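Side-chain contacts in enoyl-acyl carrier protein reductase (Uncultured bacterium, PDB 6KIA), which probably reduces the enoyl group of fatty-acid intermediates carried on acyl carrier protein, using bound NADH as the hydride donor: residues 205-208 with 209-213; 130-133 with 134-138; 290-294 with 295-299; 275-279 with 280-284; 98-101 with 102-105. All coordinates share one frame; numbering follows the deposited sequence.

Contact 1: residues 205-208 with 209-213; sequences FDEV and TANTF
Asn-211 and Glu-207, one turn apart on helix 196-219, are joined by a side-chain hydrogen bond: Asn-211 ND2 donates to Glu-207 OE1 at 3.1 Å along a straight path (167°). The oxygen lies in the amide plane, but the nitrogen approaches from above the carboxylate, the two planes being 58° apart. An amide suits this place because it donates through ND2 to the carboxylate and accepts through OD1 from Arg-268 NE. Glu-207 OE2 makes a salt bridge to Arg-127 of helix 120-146.

The backbone bonds reveal a pi-type widening within the helix. Thr-209 N still bonds Phe-205 O four residues back, whereas Asn-211 N reaches Asp-206 O at 2.8 Å and Thr-212 N reaches Glu-207 O, both five back. Asp-206 O also takes Ala-210 N, at 3.1 Å and from well above its carbonyl plane.

Hydroxyls supply further bonds. A chi1 of 50° points Thr-212 OG1 back along the helix, where it donates to Val-208 O at 2.6 Å; His-159 is a second partner. Thr-209 OG1 instead engages Gln-262 and Gly-163.

Val-208, a branched apolar residue, turns its side chain to the bound NADH.

Contact 2: residues 130-133 with 134-138; sequences GVQR and FKDGV
Gln-132 reaches forward along the surface of helix 120-146 to Asp-136, an i to i+4 pairing within a regular alpha helix. From CB, its chain starts out with CG anti to the backbone N (chi1 -174°). CG passes Asp-136 OD2 at 3.7 Å, and a bend at chi2 (63°) then turns the amide along the helix. CD comes within 3.9 Å of Asp-136 OD1, and at the tip NE2 donates to that same oxygen at 2.8 Å. The bond is somewhat bent, 142° at the hydrogen; OD1 lies close to the amide plane, whereas NE2 stands above the carboxylate plane. A flexible glutamine suits the first place and a short aspartate the second: the aspartate keeps its carboxylate close to the helix, where the longer, bent glutamine can reach OD1.

Beneath this pair the backbone is conventionally bonded: Phe-134 N to Gly-130 O, Lys-135 N to Val-131 O, Asp-136 N to Gln-132 O and Gly-137 N to Arg-133 O.

Other faces of the helix do different work. Phe-134, apolar and buried, packs against Thr-212 of helix 196-219 and Phe-25 of strand 21-25. Arg-133 sends its guanidinium to the Met-87 carbonyl and to a salt bridge with Asp-93, while Gly-130 O lies about 4.0 Å above the guanidinium plane, offset toward its rim. Val-131 and Lys-135 run side by side in the same direction, and the lysine's aliphatic portion provides the touch, its CE lying 3.9 Å from Val-131 CG1.

Contact 3: residues 290-294 with 295-299; sequences EIRTN and SSDIF. With NAI (1,4-dihydronicotinamide adenine dinucleotide), chain D.
Residues 290-294 run extended to Thr-293 and then bend back, so that Ser-296 N donates to Thr-293 O at 3.3 Å and a type I beta turn follows from Ser-296 to Phe-299. Ser-296 fastens the bend from inside: its OG, turned inward by a chi1 of 64°, donates a hydrogen bond to Ile-291 O at 2.6 Å and accepts from Thr-293 N at 3.1 Å. A small hydroxyl that both donates and accepts is what this spot needs. It also takes a weak bond from the nicotinamide N7N.

The same loop forms part of the NADH pocket. Ile-291 N donates almost straight to the carboxamide O7N, at 176°, and Ile-291 CG1 packs over a face of that amide. Thr-293 OG1 and Ser-295 OG both donate to the pyrophosphate oxygen O2N, at 2.6 and 2.8 Å. Thr-293 OG1 in turn accepts from Ser-295 N, so the threonine links the bend at 293-296 to the cofactor.

On the far side of the loop, Arg-292 and Asp-297 cross at about a right angle. Asp-297 OD1 rests 3.2 Å above the centre of the guanidinium, a salt bridge of charges alone, with NH2 at 3.3 Å and no N-H aimed at the oxygen; Arg-31 is its stronger partner. Water 1 accepts from Arg-292 NE at the edge of the group.

Two neutral hydroxyl donors share one phosphate oxygen, while the bonds to the carboxamide hold that group and so probably help to orient the nicotinamide ring.

Contact 4: residues 275-279 with 280-284; sequences DAWKQ and GIKAT
Ile-281 N returns to Ala-276 O at 3.1 Å and Gly-280 N to Trp-277 O at 2.9 Å, the Schellman motif that ends helix 263-278. This helix lies in the connection between the parallel neighbouring strands 234-240 and 283-287 of the main sheet, consistent with a Rossmann-type fold. Gly-280 is the C-prime residue; its positive phi (86°) would jam a side chain against the preceding carbonyl, which is why glycine fits here. Ala-276 O also accepts from Gln-279 N, the two donors arriving from opposite faces of its plane. Lys-282 then centres an inverse gamma turn.

The motif brings apolar groups together: Ala-276 CB touches Ile-281 CD1 at 4.0 Å and Ala-283 CB at 4.2 Å, and Ile-217 of helix 196-219 packs on all three residues. Small alanines let helix and strand lie close.

A chi1 of -171° lays the Trp-277 ring beside the emerging strand, where Pro-417 and Pro-420 also touch it. The Lys-282 chain, bent at chi2, crosses one face of the six-membered ring. CD makes a CH-pi contact 4.3 Å from the centroid, and NZ a cation-pi contact at 4.4 Å, so a long chain with a charged end uses the ring twice. Water 3, accepting from Lys-282 NZ, donates to Trp-277 O. At the ring's edge, near its plane, CE3 lies 3.5 Å from Ala-283 O, a buried carbonyl without a hydrogen-bond partner.

Contact 5: residues 98-101 with 102-105; sequences EPTP and TDLL
A chi1 of 65° turns Thr-100 OG1 to face Asp-103, whose own CG, anti to its carbonyl carbon, carries the carboxylate back toward Thr-100. The two bonds that result form a capping box. Asp-103 N donates to Thr-100 OG1 at 3.0 Å, and Thr-100 N donates to Asp-103 OD2, also at 3.0 Å and nearly straight (176°). That donor meets the oxygen on its anti side, 30° out of the carboxylate plane. Water 4 lies 2.6 Å from Thr-100 OG1 and gives a weak bond to Asp-103 OD1.

Thr-100 is thus the N-cap of the short helix 101-105. Pro-101 suits the first turn, where its lack of an N-H costs no helix bond; its ring packs on Phe-90 and on Cys-126 of helix 120-146. Leu-104 N closes the turn on Thr-100 O at 3.0 Å. Outside the box, Pro-99 CB meets Leu-104 CD2 at 3.7 Å, a hydrophobic staple, while Thr-102 OG1 bonds to Asp-91 O.

Thr-100 OG1 takes up the first-turn N-H of Asp-103, Asp-103 OD2 takes that of the N-cap residue itself, and the aspartate's negative charge would probably interact favourably with the dipole at this helix start.

How the contacts relate
All five contacts are local and follow in series, none nesting or crossing. From the N terminus, contact 5 starts helix 101-105 after the loop that leaves strand 80-83. Contact 2 lies on the next helix, 120-146, and contact 1 on helix 196-219. These two helices pack together where Glu-207 meets Val-131. Contact 4 closes the turn from helix 263-278 into strand 283-287 of the main sheet, and its Ala-283 touches Phe-213 of contact 1. Contact 3 brings the loop after that strand against the nicotinamide and pyrophosphate of NADH; contacts 1 and 3 both border the cofactor, although they remain about 7 Å apart at their nearest atoms.

Contact 1: residues 205-208 with 209-213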
# COMPACT_ATOMS: atom_id res chain seq x y z
N PHE A 205 -0.22 -12.56 -5.47
CA PHE A 205 -0.74 -11.27 -5.03
C PHE A 205 -1.91 -11.49 -4.06
O PHE A 205 -1.98 -10.85 -3.00
CB PHE A 205 -1.25 -10.41 -6.21
CG PHE A 205 -0.17 -9.74 -7.04
CD1 PHE A 205 1.18 -9.98 -6.83
CD2 PHE A 205 -0.54 -8.87 -8.07
CE1 PHE A 205 2.15 -9.35 -7.64
CE2 PHE A 205 0.42 -8.23 -8.88
CZ PHE A 205 1.76 -8.48 -8.66
N ASP A 206 -2.84 -12.38 -4.42
CA ASP A 206 -3.94 -12.65 -3.49
C ASP A 206 -3.38 -13.10 -2.15
O ASP A 206 -3.87 -12.66 -1.09
CB ASP A 206 -4.89 -13.72 -4.02
CG ASP A 206 -5.98 -13.17 -4.93
OD1 ASP A 206 -6.06 -11.94 -5.14
OD2 ASP A 206 -6.76 -14.00 -5.45
N GLU A 207 -2.36 -13.96 -2.16
CA GLU A 207 -1.84 -14.46 -0.88
C GLU A 207 -1.21 -13.34 -0.02
O GLU A 207 -1.51 -13.20 1.18
CB GLU A 207 -0.80 -15.56 -1.10
CG GLU A 207 -1.34 -16.91 -1.55
CD GLU A 207 -2.54 -17.39 -0.76
OE1 GLU A 207 -2.64 -17.08 0.45
OE2 GLU A 207 -3.36 -18.14 -1.34
N VAL A 208 -0.32 -12.56 -0.63
CA VAL A 208 0.44 -11.54 0.11
C VAL A 208 -0.37 -10.30 0.47
O VAL A 208 -0.32 -9.81 1.60
CB VAL A 208 1.69 -11.07 -0.71
CG1 VAL A 208 2.48 -10.03 0.09
CG2 VAL A 208 2.58 -12.28 -1.11
N THR A 209 -1.11 -9.78 -0.51
CA THR A 209 -1.80 -8.50 -0.40
C THR A 209 -3.14 -8.63 0.29
O THR A 209 -3.60 -7.69 0.95
CB THR A 209 -1.97 -7.90 -1.81
OG1 THR A 209 -0.66 -7.76 -2.38
CG2 THR A 209 -2.69 -6.55 -1.80
N ALA A 210 -3.77 -9.80 0.18
CA ALA A 210 -5.12 -9.96 0.73
C ALA A 210 -5.22 -11.00 1.83
O ALA A 210 -5.63 -10.68 2.96
CB ALA A 210 -6.10 -10.30 -0.41
N ASN A 211 -4.87 -12.25 1.54
CA ASN A 211 -5.12 -13.32 2.50
C ASN A 211 -4.33 -13.21 3.81
O ASN A 211 -4.78 -13.70 4.84
CB ASN A 211 -4.84 -14.66 1.83
CG ASN A 211 -5.83 -14.94 0.71
OD1 ASN A 211 -6.92 -14.36 0.67
ND2 ASN A 211 -5.45 -15.82 -0.21
N THR A 212 -3.18 -12.55 3.77
CA THR A 212 -2.44 -12.23 4.99
C THR A 212 -3.29 -11.46 6.02
O THR A 212 -3.08 -11.62 7.22
CB THR A 212 -1.20 -11.39 4.67
OG1 THR A 212 -1.58 -10.29 3.84
CG2 THR A 212 -0.17 -12.22 3.92
N PHE A 213 -4.22 -10.61 5.56
CA PHE A 213 -5.12 -9.89 6.47
C PHE A 213 -6.06 -10.85 7.16
O PHE A 213 -6.33 -10.72 8.35
CB PHE A 213 -5.91 -8.82 5.70
CG PHE A 213 -6.58 -7.79 6.56
CD1 PHE A 213 -5.91 -7.14 7.60
CD2 PHE A 213 -7.86 -7.37 6.25
CE1 PHE A 213 -6.54 -6.14 8.36
CE2 PHE A 213 -8.50 -6.39 7.00
CZ PHE A 213 -7.83 -5.76 8.05

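Contact 2: residues 130-133 with 134-138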
# COMPACT_ATOMS: atom_id res chain seq x y z
N GLY A 130 3.33 -23.20 1.36
CA GLY A 130 3.60 -21.82 1.74
C GLY A 130 2.56 -21.24 2.69
O GLY A 130 2.89 -20.51 3.63
N VAL A 131 1.30 -21.56 2.43
CA VAL A 131 0.22 -21.01 3.23
C VAL A 131 0.28 -21.59 4.63
O VAL A 131 0.08 -20.87 5.62
CB VAL A 131 -1.17 -21.29 2.60
CG1 VAL A 131 -2.27 -21.06 3.62
CG2 VAL A 131 -1.40 -20.41 1.38
N GLN A 132 0.59 -22.88 4.72
CA GLN A 132 0.64 -23.49 6.04
C GLN A 132 1.86 -22.99 6.82
O GLN A 132 1.78 -22.77 8.04
CB GLN A 132 0.69 -25.02 5.92
CG GLN A 132 0.58 -25.75 7.26
CD GLN A 132 -0.74 -25.49 7.94
OE1 GLN A 132 -1.80 -25.85 7.42
NE2 GLN A 132 -0.70 -24.84 9.10
N ARG A 133 2.96 -22.75 6.11
CA ARG A 133 4.11 -22.11 6.73
C ARG A 133 3.75 -20.75 7.33
O ARG A 133 4.13 -20.46 8.47
CB ARG A 133 5.24 -21.94 5.72
CG ARG A 133 6.43 -21.21 6.31
CD ARG A 133 7.56 -21.02 5.30
NE ARG A 133 7.13 -20.32 4.09
CZ ARG A 133 6.77 -19.04 4.05
NH1 ARG A 133 6.76 -18.31 5.17
NH2 ARG A 133 6.40 -18.50 2.89
N PHE A 134 3.05 -19.93 6.55
CA PHE A 134 2.67 -18.60 7.03
C PHE A 134 1.70 -18.66 8.22
O PHE A 134 1.88 -17.93 9.21
CB PHE A 134 2.05 -17.75 5.92
CG PHE A 134 1.86 -16.31 6.30
CD1 PHE A 134 2.92 -15.40 6.21
CD2 PHE A 134 0.63 -15.85 6.74
CE1 PHE A 134 2.73 -14.07 6.58
CE2 PHE A 134 0.44 -14.51 7.09
CZ PHE A 134 1.49 -13.63 7.01
N LYS A 135 0.70 -19.54 8.16
CA LYS A 135 -0.22 -19.70 9.29
C LYS A 135 0.49 -20.17 10.56
O LYS A 135 0.20 -19.69 11.66
CB LYS A 135 -1.33 -20.69 8.95
CG LYS A 135 -2.35 -20.19 7.92
CD LYS A 135 -3.39 -21.29 7.71
CE LYS A 135 -4.49 -20.88 6.77
NZ LYS A 135 -5.43 -22.02 6.55
N ASP A 136 1.40 -21.12 10.40
CA ASP A 136 2.17 -21.64 11.52
C ASP A 136 3.03 -20.52 12.12
O ASP A 136 3.16 -20.39 13.35
CB ASP A 136 3.04 -22.83 11.07
CG ASP A 136 2.23 -24.10 10.79
OD1 ASP A 136 1.04 -24.17 11.16
OD2 ASP A 136 2.79 -25.04 10.20
N GLY A 137 3.61 -19.70 11.24
CA GLY A 137 4.34 -18.53 11.68
C GLY A 137 3.48 -17.56 12.47
O GLY A 137 3.87 -17.10 13.55
N VAL A 138 2.29 -17.26 11.95
CA VAL A 138 1.37 -16.35 12.60
C VAL A 138 1.01 -16.89 13.98
O VAL A 138 0.92 -16.14 14.94
CB VAL A 138 0.09 -16.11 11.77
CG1 VAL A 138 -0.95 -15.34 12.58
CG2 VAL A 138 0.42 -15.33 10.53

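Contact 3: residues 290-294 with 295-299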
# COMPACT_ATOMS: atom_id res chain seq x y z
N GLU A 290 -2.56 7.61 -4.20
CA GLU A 290 -1.33 7.33 -4.91
C GLU A 290 -0.19 8.17 -4.34
O GLU A 290 -0.30 9.41 -4.25
CB GLU A 290 -1.49 7.67 -6.41
CG GLU A 290 -2.68 7.02 -7.11
CD GLU A 290 -4.00 7.79 -6.96
OE1 GLU A 290 -4.07 8.81 -6.23
OE2 GLU A 290 -4.99 7.38 -7.60
N ILE A 291 0.90 7.51 -3.96
CA ILE A 291 2.11 8.21 -3.56
C ILE A 291 3.33 7.46 -4.08
O ILE A 291 3.19 6.41 -4.71
CB ILE A 291 2.21 8.38 -2.02
CG1 ILE A 291 2.15 7.02 -1.31
CG2 ILE A 291 1.10 9.29 -1.47
CD1 ILE A 291 2.52 7.18 0.14
N ARG A 292 4.52 8.02 -3.88
CA ARG A 292 5.72 7.29 -4.26
C ARG A 292 6.41 6.69 -3.03
O ARG A 292 6.85 7.40 -2.11
CB ARG A 292 6.67 8.20 -5.04
CG ARG A 292 6.08 8.56 -6.39
CD ARG A 292 7.07 9.29 -7.29
NE ARG A 292 7.95 8.37 -8.01
CZ ARG A 292 9.24 8.20 -7.73
NH1 ARG A 292 9.80 8.88 -6.74
NH2 ARG A 292 9.96 7.34 -8.44
N THR A 293 6.43 5.36 -3.01
CA THR A 293 7.09 4.55 -1.99
C THR A 293 7.94 3.49 -2.67
O THR A 293 7.98 3.41 -3.90
CB THR A 293 6.08 3.82 -1.10
OG1 THR A 293 5.42 2.84 -1.91
CG2 THR A 293 5.06 4.75 -0.47
N ASN A 294 8.59 2.64 -1.87
CA ASN A 294 9.30 1.49 -2.44
C ASN A 294 8.39 0.61 -3.30
O ASN A 294 8.82 0.07 -4.32
CB ASN A 294 9.92 0.63 -1.33
CG ASN A 294 11.10 1.31 -0.66
OD1 ASN A 294 11.45 2.46 -0.97
ND2 ASN A 294 11.71 0.61 0.29
N SER A 295 7.12 0.47 -2.92
CA SER A 295 6.25 -0.46 -3.65
C SER A 295 5.60 0.17 -4.89
O SER A 295 5.16 -0.53 -5.80
CB SER A 295 5.14 -1.00 -2.73
OG SER A 295 4.04 -0.09 -2.65
N SER A 296 5.57 1.49 -4.98
CA SER A 296 4.91 2.10 -6.13
C SER A 296 5.85 2.82 -7.08
O SER A 296 5.40 3.33 -8.10
CB SER A 296 3.80 3.04 -5.65
OG SER A 296 4.33 4.12 -4.91
N ASP A 297 7.14 2.87 -6.76
CA ASP A 297 8.12 3.59 -7.59
C ASP A 297 8.16 3.14 -9.04
O ASP A 297 8.46 3.93 -9.93
CB ASP A 297 9.53 3.47 -7.02
CG ASP A 297 9.86 4.56 -6.01
OD1 ASP A 297 9.07 5.53 -5.88
OD2 ASP A 297 10.92 4.46 -5.37
N ILE A 298 7.90 1.86 -9.28
CA ILE A 298 7.98 1.31 -10.62
C ILE A 298 6.80 1.72 -11.49
O ILE A 298 6.90 1.73 -12.72
CB ILE A 298 8.06 -0.22 -10.60
CG1 ILE A 298 6.84 -0.81 -9.90
CG2 ILE A 298 9.34 -0.68 -9.91
CD1 ILE A 298 6.74 -2.31 -10.01
N PHE A 299 5.67 2.04 -10.85
CA PHE A 299 4.47 2.42 -11.58
C PHE A 299 4.63 3.84 -12.11
O PHE A 299 4.07 4.75 -11.56
CB PHE A 299 3.22 2.34 -10.68
CG PHE A 299 3.01 0.99 -10.04
CD1 PHE A 299 3.32 -0.17 -10.72
CD2 PHE A 299 2.47 0.90 -8.77
CE1 PHE A 299 3.12 -1.41 -10.13
CE2 PHE A 299 2.26 -0.33 -8.17
CZ PHE A 299 2.59 -1.48 -8.85
PA NAI D . 6.47 -0.36 1.33
O1A NAI D . 7.11 0.54 2.34
O2A NAI D . 7.40 -1.07 0.36
O5B NAI D . 5.57 -1.40 2.14
C5B NAI D . 5.37 -2.70 1.62
C4B NAI D . 4.89 -3.51 2.87
O4B NAI D . 4.52 -4.91 2.32
C3B NAI D . 5.81 -3.67 3.75
O3B NAI D . 5.29 -3.57 5.13
C2B NAI D . 6.41 -5.19 3.47
O2B NAI D . 7.13 -5.66 4.67
C1B NAI D . 5.36 -5.87 3.18
N9A NAI D . 5.66 -6.96 2.23
C8A NAI D . 6.07 -7.01 0.95
N7A NAI D . 6.19 -8.29 0.61
C5A NAI D . 5.86 -9.04 1.68
C6A NAI D . 5.85 -10.43 1.79
N6A NAI D . 6.16 -11.50 0.89
N1A NAI D . 5.48 -10.96 2.97
C2A NAI D . 5.14 -10.15 4.02
N3A NAI D . 5.15 -8.77 3.91
C4A NAI D . 5.53 -8.23 2.70
O3 NAI D . 5.40 0.47 0.38
PN NAI D . 3.94 1.04 0.75
O1N NAI D . 4.01 1.97 1.92
O2N NAI D . 3.49 1.71 -0.54
O5D NAI D . 3.01 -0.21 1.09
C5D NAI D . 2.31 -0.31 2.32
C4D NAI D . 0.81 -0.53 1.99
O4D NAI D . 0.33 0.58 1.47
C3D NAI D . 0.65 -1.60 0.91
O3D NAI D . -0.33 -2.52 1.24
C2D NAI D . 0.16 -0.75 -0.28
O2D NAI D . -0.52 -1.62 -1.25
C1D NAI D . -0.60 0.16 0.27
N1N NAI D . -0.84 1.33 -0.58
C2N NAI D . 0.18 1.93 -1.30
C3N NAI D . -0.10 3.01 -2.15
C7N NAI D . 1.01 3.71 -2.92
O7N NAI D . 0.74 4.43 -3.88
N7N NAI D . 2.35 3.54 -2.51
C4N NAI D . -1.39 3.51 -2.27
C5N NAI D . -2.40 2.93 -1.50
C6N NAI D . -2.12 1.84 -0.67
O HOH W 1 6.61 6.60 -10.03
O HOH W 2 8.59 -0.22 -6.89

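Contact 4: residues 275-279 with 280-284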
# COMPACT_ATOMS: atom_id res chain seq x y z
N ASP A 275 -16.44 -9.07 5.53
CA ASP A 275 -16.86 -10.33 6.15
C ASP A 275 -16.58 -10.29 7.64
O ASP A 275 -17.43 -10.68 8.45
CB ASP A 275 -16.13 -11.55 5.57
CG ASP A 275 -16.47 -11.84 4.11
OD1 ASP A 275 -17.56 -11.44 3.65
OD2 ASP A 275 -15.66 -12.54 3.46
N ALA A 276 -15.39 -9.81 8.01
CA ALA A 276 -15.03 -9.70 9.42
C ALA A 276 -15.94 -8.72 10.17
O ALA A 276 -16.34 -8.99 11.32
CB ALA A 276 -13.54 -9.28 9.57
N TRP A 277 -16.27 -7.60 9.53
CA TRP A 277 -17.12 -6.58 10.13
C TRP A 277 -18.51 -7.13 10.45
O TRP A 277 -19.08 -6.82 11.50
CB TRP A 277 -17.24 -5.36 9.21
CG TRP A 277 -17.92 -4.16 9.82
CD1 TRP A 277 -19.27 -3.91 9.88
CD2 TRP A 277 -17.28 -3.02 10.41
NE1 TRP A 277 -19.50 -2.70 10.47
CE2 TRP A 277 -18.30 -2.12 10.81
CE3 TRP A 277 -15.94 -2.67 10.63
CZ2 TRP A 277 -18.03 -0.90 11.43
CZ3 TRP A 277 -15.67 -1.44 11.26
CH2 TRP A 277 -16.71 -0.57 11.64
N LYS A 278 -19.05 -7.94 9.54
CA LYS A 278 -20.35 -8.55 9.82
C LYS A 278 -20.30 -9.52 11.01
O LYS A 278 -21.34 -9.86 11.59
CB LYS A 278 -20.88 -9.29 8.59
CG LYS A 278 -20.97 -8.43 7.35
CD LYS A 278 -21.75 -9.12 6.24
CE LYS A 278 -21.69 -8.31 4.95
NZ LYS A 278 -22.44 -8.97 3.85
N GLN A 279 -19.11 -9.95 11.38
CA GLN A 279 -18.96 -10.81 12.56
C GLN A 279 -18.62 -10.02 13.82
O GLN A 279 -18.28 -10.61 14.85
CB GLN A 279 -17.90 -11.89 12.29
CG GLN A 279 -18.29 -12.82 11.16
CD GLN A 279 -17.19 -13.78 10.78
OE1 GLN A 279 -16.03 -13.39 10.67
NE2 GLN A 279 -17.55 -15.04 10.56
N GLY A 280 -18.71 -8.69 13.74
CA GLY A 280 -18.49 -7.84 14.90
C GLY A 280 -17.04 -7.48 15.13
O GLY A 280 -16.70 -6.85 16.14
N ILE A 281 -16.18 -7.87 14.20
CA ILE A 281 -14.76 -7.54 14.25
C ILE A 281 -14.52 -6.15 13.62
O ILE A 281 -14.99 -5.86 12.51
CB ILE A 281 -13.91 -8.61 13.53
CG1 ILE A 281 -14.21 -10.01 14.08
CG2 ILE A 281 -12.41 -8.28 13.60
CD1 ILE A 281 -13.77 -11.12 13.15
N LYS A 282 -13.82 -5.29 14.34
CA LYS A 282 -13.55 -3.93 13.87
C LYS A 282 -12.32 -3.88 12.96
O LYS A 282 -11.22 -3.47 13.37
CB LYS A 282 -13.36 -2.99 15.06
CG LYS A 282 -14.61 -2.79 15.93
CD LYS A 282 -15.84 -2.47 15.11
CE LYS A 282 -17.09 -2.42 15.98
NZ LYS A 282 -18.34 -2.37 15.16
N ALA A 283 -12.51 -4.31 11.72
CA ALA A 283 -11.46 -4.32 10.70
C ALA A 283 -11.82 -3.33 9.60
O ALA A 283 -12.93 -3.38 9.07
CB ALA A 283 -11.28 -5.74 10.14
N THR A 284 -10.89 -2.43 9.26
CA THR A 284 -11.15 -1.40 8.28
C THR A 284 -10.00 -1.31 7.28
O THR A 284 -8.83 -1.19 7.66
CB THR A 284 -11.37 -0.03 8.96
OG1 THR A 284 -12.50 -0.10 9.87
CG2 THR A 284 -11.63 1.08 7.92
O HOH W 3 -17.99 -4.77 13.17

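Contact 5: residues 98-101 with 102-105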
# COMPACT_ATOMS: atom_id res chain seq x y z
N GLU A 98 11.89 -30.45 -4.10
CA GLU A 98 11.11 -30.29 -5.34
C GLU A 98 11.14 -28.84 -5.83
O GLU A 98 11.44 -27.93 -5.05
CB GLU A 98 9.68 -30.78 -5.12
CG GLU A 98 9.58 -32.14 -4.45
CD GLU A 98 8.16 -32.67 -4.38
OE1 GLU A 98 7.24 -32.01 -4.92
OE2 GLU A 98 7.95 -33.74 -3.76
N PRO A 99 10.82 -28.62 -7.12
CA PRO A 99 10.90 -27.25 -7.63
C PRO A 99 9.92 -26.31 -6.94
O PRO A 99 8.81 -26.73 -6.56
CB PRO A 99 10.54 -27.40 -9.11
CG PRO A 99 10.87 -28.81 -9.45
CD PRO A 99 10.60 -29.61 -8.20
N THR A 100 10.33 -25.05 -6.78
CA THR A 100 9.43 -23.99 -6.33
C THR A 100 8.74 -23.42 -7.57
O THR A 100 9.19 -23.69 -8.69
CB THR A 100 10.20 -22.86 -5.60
OG1 THR A 100 11.10 -22.22 -6.52
CG2 THR A 100 10.98 -23.43 -4.42
N PRO A 101 7.67 -22.63 -7.39
CA PRO A 101 7.10 -21.94 -8.56
C PRO A 101 8.15 -21.08 -9.28
O PRO A 101 8.17 -21.01 -10.52
CB PRO A 101 6.01 -21.06 -7.94
CG PRO A 101 5.58 -21.84 -6.69
CD PRO A 101 6.85 -22.47 -6.17
N THR A 102 9.04 -20.47 -8.50
CA THR A 102 10.11 -19.66 -9.08
C THR A 102 11.02 -20.53 -9.97
O THR A 102 11.39 -20.12 -11.08
CB THR A 102 10.95 -18.96 -7.99
OG1 THR A 102 10.12 -18.05 -7.26
CG2 THR A 102 12.09 -18.18 -8.61
N ASP A 103 11.34 -21.73 -9.49
CA ASP A 103 12.07 -22.70 -10.30
C ASP A 103 11.33 -23.03 -11.59
O ASP A 103 11.95 -23.21 -12.64
CB ASP A 103 12.33 -24.00 -9.52
CG ASP A 103 13.34 -23.83 -8.40
OD1 ASP A 103 14.27 -23.01 -8.56
OD2 ASP A 103 13.22 -24.53 -7.37
N LEU A 104 10.00 -23.14 -11.50
CA LEU A 104 9.19 -23.46 -12.67
C LEU A 104 9.21 -22.31 -13.68
O LEU A 104 8.89 -22.49 -14.85
CB LEU A 104 7.75 -23.81 -12.28
CG LEU A 104 7.48 -25.03 -11.39
CD1 LEU A 104 6.00 -25.38 -11.35
CD2 LEU A 104 8.32 -26.23 -11.82
N LEU A 105 9.56 -21.11 -13.21
CA LEU A 105 9.65 -19.98 -14.14
C LEU A 105 11.02 -19.85 -14.81
O LEU A 105 11.19 -19.08 -15.76
CB LEU A 105 9.33 -18.67 -13.41
CG LEU A 105 7.96 -18.54 -12.77
CD1 LEU A 105 7.79 -17.16 -12.12
CD2 LEU A 105 6.87 -18.80 -13.79
O HOH W 4 13.60 -21.63 -6.25